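Local coordinates for protein FMN Adenylyltransferase (Candida glabrata, PDB 3FWK) that catalyses the transfer of an adenylyl group from ATP to FMN, making FAD in the last step of flavin cofactor synthesis, at residues T233-H238 against E286-G291. Numbering follows the deposited sequence.
Sequences TLPNPH and EDYYPG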
ATOM      1  N   THR A 233      -0.127  -0.724  18.377  1.00 11.70           N
ATOM      2  CA  THR A 233       0.762  -1.435  17.442  1.00 11.82           C
ATOM      3  C   THR A 233       2.169  -1.528  17.947  1.00 11.50           C
ATOM      4  O   THR A 233       2.762  -0.547  18.362  1.00 13.43           O
ATOM      5  CB  THR A 233       0.763  -0.723  16.072  1.00 12.88           C
ATOM      6  OG1 THR A 233      -0.587  -0.605  15.622  1.00 13.35           O
ATOM      7  CG2 THR A 233       1.546  -1.497  15.059  1.00 14.74           C
ATOM      8  N   LEU A 234       2.741  -2.716  17.861  1.00 12.24           N
ATOM      9  CA  LEU A 234       4.132  -2.972  18.240  1.00 11.85           C
ATOM     10  C   LEU A 234       4.823  -3.658  17.054  1.00 11.81           C
ATOM     11  O   LEU A 234       4.168  -4.274  16.208  1.00 11.07           O
ATOM     12  CB  LEU A 234       4.207  -3.922  19.458  1.00 13.29           C
ATOM     13  CG  LEU A 234       3.678  -3.306  20.745  1.00 14.74           C
ATOM     14  CD1 LEU A 234       3.533  -4.377  21.809  1.00 16.53           C
ATOM     15  CD2 LEU A 234       4.601  -2.156  21.247  1.00 18.12           C
ATOM     16  N   PRO A 235       6.159  -3.653  17.025  1.00 11.27           N
ATOM     17  CA  PRO A 235       6.857  -4.522  16.078  1.00 11.99           C
ATOM     18  C   PRO A 235       6.421  -5.969  16.324  1.00 11.62           C
ATOM     19  O   PRO A 235       6.045  -6.348  17.423  1.00 12.62           O
ATOM     20  CB  PRO A 235       8.346  -4.293  16.428  1.00 12.80           C
ATOM     21  CG  PRO A 235       8.383  -2.924  17.056  1.00 13.39           C
ATOM     22  CD  PRO A 235       7.094  -2.866  17.858  1.00 12.78           C
ATOM     23  N   ASN A 236       6.443  -6.787  15.275  1.00 11.33           N
ATOM     24  CA  ASN A 236       5.845  -8.097  15.374  1.00 11.52           C
ATOM     25  C   ASN A 236       6.695  -9.024  16.235  1.00 11.44           C
ATOM     26  O   ASN A 236       7.863  -9.215  15.947  1.00 11.82           O
ATOM     27  CB  ASN A 236       5.678  -8.653  13.960  1.00 11.97           C
ATOM     28  CG  ASN A 236       4.774  -9.868  13.912  1.00 11.47           C
ATOM     29  OD1 ASN A 236       4.955 -10.818  14.663  1.00 12.83           O
ATOM     30  ND2 ASN A 236       3.795  -9.844  13.019  1.00 12.55           N
ATOM     31  N   PRO A 237       6.103  -9.648  17.280  1.00 11.89           N
ATOM     32  CA  PRO A 237       6.942 -10.449  18.187  1.00 13.26           C
ATOM     33  C   PRO A 237       7.510 -11.669  17.505  1.00 12.54           C
ATOM     34  O   PRO A 237       8.542 -12.189  17.940  1.00 13.00           O
ATOM     35  CB  PRO A 237       5.960 -10.835  19.323  1.00 14.30           C
ATOM     36  CG  PRO A 237       4.574 -10.799  18.651  1.00 13.86           C
ATOM     37  CD  PRO A 237       4.699  -9.581  17.711  1.00 12.91           C
ATOM     38  N   HIS A 238       6.896 -12.137  16.414  1.00 12.24           N
ATOM     39  CA  HIS A 238       7.459 -13.259  15.638  1.00 13.07           C
ATOM     40  C   HIS A 238       8.748 -12.876  14.926  1.00 12.83           C
ATOM     41  O   HIS A 238       9.459 -13.767  14.452  1.00 14.63           O
ATOM     42  CB  HIS A 238       6.425 -13.786  14.648  1.00 14.41           C
ATOM     43  CG  HIS A 238       5.214 -14.332  15.316  1.00 14.03           C
ATOM     44  ND1 HIS A 238       5.156 -15.616  15.823  1.00 17.48           N
ATOM     45  CD2 HIS A 238       4.039 -13.742  15.643  1.00 15.82           C
ATOM     46  CE1 HIS A 238       3.980 -15.797  16.406  1.00 18.07           C
ATOM     47  NE2 HIS A 238       3.289 -14.675  16.323  1.00 17.72           N
ATOM     48  N   GLU A 286      14.864  -4.034  22.282  1.00 15.33           N
ATOM     49  CA  GLU A 286      14.813  -5.307  21.552  1.00 14.95           C
ATOM     50  C   GLU A 286      15.030  -4.992  20.107  1.00 15.01           C
ATOM     51  O   GLU A 286      14.729  -3.881  19.676  1.00 18.43           O
ATOM     52  CB  GLU A 286      13.456  -5.992  21.689  1.00 17.05           C
ATOM     53  CG  GLU A 286      13.085  -6.450  23.078  1.00 19.48           C
ATOM     54  CD  GLU A 286      13.906  -7.633  23.617  1.00 23.78           C
ATOM     55  OE1 GLU A 286      14.574  -8.368  22.840  1.00 23.95           O
ATOM     56  OE2 GLU A 286      13.850  -7.862  24.854  1.00 27.62           O
ATOM     57  N   ASP A 287      15.526  -5.964  19.345  1.00 14.66           N
ATOM     58  CA  ASP A 287      15.685  -5.714  17.936  1.00 14.43           C
ATOM     59  C   ASP A 287      14.854  -6.705  17.145  1.00 13.51           C
ATOM     60  O   ASP A 287      14.530  -7.794  17.653  1.00 14.39           O
ATOM     61  CB  ASP A 287      17.154  -5.807  17.537  1.00 17.19           C
ATOM     62  CG  ASP A 287      17.451  -5.138  16.194  1.00 20.22           C
ATOM     63  OD1 ASP A 287      16.781  -4.177  15.796  1.00 23.42           O
ATOM     64  OD2 ASP A 287      18.409  -5.571  15.540  1.00 24.26           O
ATOM     65  N   TYR A 288      14.479  -6.304  15.940  1.00 12.72           N
ATOM     66  CA  TYR A 288      13.563  -7.081  15.112  1.00 11.58           C
ATOM     67  C   TYR A 288      14.064  -7.195  13.717  1.00 12.23           C
ATOM     68  O   TYR A 288      14.663  -6.260  13.211  1.00 13.99           O
ATOM     69  CB  TYR A 288      12.177  -6.388  15.060  1.00 12.04           C
ATOM     70  CG  TYR A 288      11.474  -6.335  16.405  1.00 12.13           C
ATOM     71  CD1 TYR A 288      10.525  -7.301  16.752  1.00 12.84           C
ATOM     72  CD2 TYR A 288      11.827  -5.369  17.356  1.00 12.59           C
ATOM     73  CE1 TYR A 288       9.936  -7.302  18.009  1.00 13.55           C
ATOM     74  CE2 TYR A 288      11.240  -5.348  18.602  1.00 13.99           C
ATOM     75  CZ  TYR A 288      10.317  -6.333  18.934  1.00 13.57           C
ATOM     76  OH  TYR A 288       9.733  -6.349  20.180  1.00 17.62           O
ATOM     77  N   TYR A 289      13.810  -8.332  13.076  1.00 12.06           N
ATOM     78  CA  TYR A 289      13.943  -8.395  11.627  1.00 11.08           C
ATOM     79  C   TYR A 289      12.938  -7.441  10.987  1.00 11.08           C
ATOM     80  O   TYR A 289      11.860  -7.190  11.556  1.00 10.88           O
ATOM     81  CB  TYR A 289      13.586  -9.796  11.135  1.00 12.81           C
ATOM     82  CG  TYR A 289      14.557 -10.862  11.510  1.00 13.70           C
ATOM     83  CD1 TYR A 289      15.650 -11.155  10.665  1.00 16.57           C
ATOM     84  CD2 TYR A 289      14.364 -11.646  12.651  1.00 16.53           C
ATOM     85  CE1 TYR A 289      16.531 -12.181  10.976  1.00 20.32           C
ATOM     86  CE2 TYR A 289      15.256 -12.692  12.963  1.00 19.20           C
ATOM     87  CZ  TYR A 289      16.328 -12.933  12.120  1.00 19.73           C
ATOM     88  OH  TYR A 289      17.218 -13.964  12.391  1.00 22.19           O
ATOM     89  N   PRO A 290      13.231  -6.918   9.793  1.00 10.98           N
ATOM     90  CA  PRO A 290      12.231  -6.100   9.127  1.00 10.88           C
ATOM     91  C   PRO A 290      11.006  -6.911   8.752  1.00 10.65           C
ATOM     92  O   PRO A 290      11.034  -8.150   8.675  1.00 11.16           O
ATOM     93  CB  PRO A 290      12.951  -5.546   7.877  1.00 13.15           C
ATOM     94  CG  PRO A 290      14.110  -6.433   7.690  1.00 14.59           C
ATOM     95  CD  PRO A 290      14.486  -7.035   9.033  1.00 11.88           C
ATOM     96  N   GLY A 291       9.917  -6.204   8.476  1.00 10.91           N
ATOM     97  CA  GLY A 291       8.609  -6.825   8.301  1.00 10.74           C
ATOM     98  C   GLY A 291       8.552  -7.866   7.215  1.00 10.88           C
ATOM     99  O   GLY A 291       7.748  -8.805   7.303  1.00 11.16           O
TER
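A proline-tyrosine CH-pi contact, P235 on Y288, joins two loops in the C-terminal part of this Rossmann-like protein: loop segment 233-238 lies between helix 202-212 and helix 253-257, and loop segment 286-291 follows helix 275-282. No hydrogen bond links the two segments themselves, and their direct contact is packing; just beyond H238, backbone bonds of L239 with Y289 and K241 with D287 tie the same loops. CB of P235 sits 3.5 Å from the centroid of the Y288 ring and 1° off its normal, almost exactly over the centre, with one of its C-H bonds directed at the pi cloud. A proline suits this place because its compact, conformationally restricted ring holds the CB methylene at a set position, while tyrosine offers a broad, electron-rich face. The aromatic ring is brought over the proline by its first torsion, with CG beside the backbone N and anti to the carbonyl carbon (chi1 -65°); the two side chains cross at roughly a right angle. F224 and L284 also pack on P235, which is buried.

The edge of the same ring meets the backbone of the other loop. N236 O lies near the ring plane, 3.4 Å from Y288 CD1, where the aromatic C-H groups carry slight positive charge, and CA of P237 approaches the same edge at 4.3 Å from CE1. The amide of N236 faces other partners: ND2 donates to T225 OG1 and L299 O, which fixes its rotation, and OD1 closes an Asx turn at the start of the 3-10 segment. There H238 N donates to N236 OD1 at 2.9 Å, in the carbonyl plane and on a lone pair.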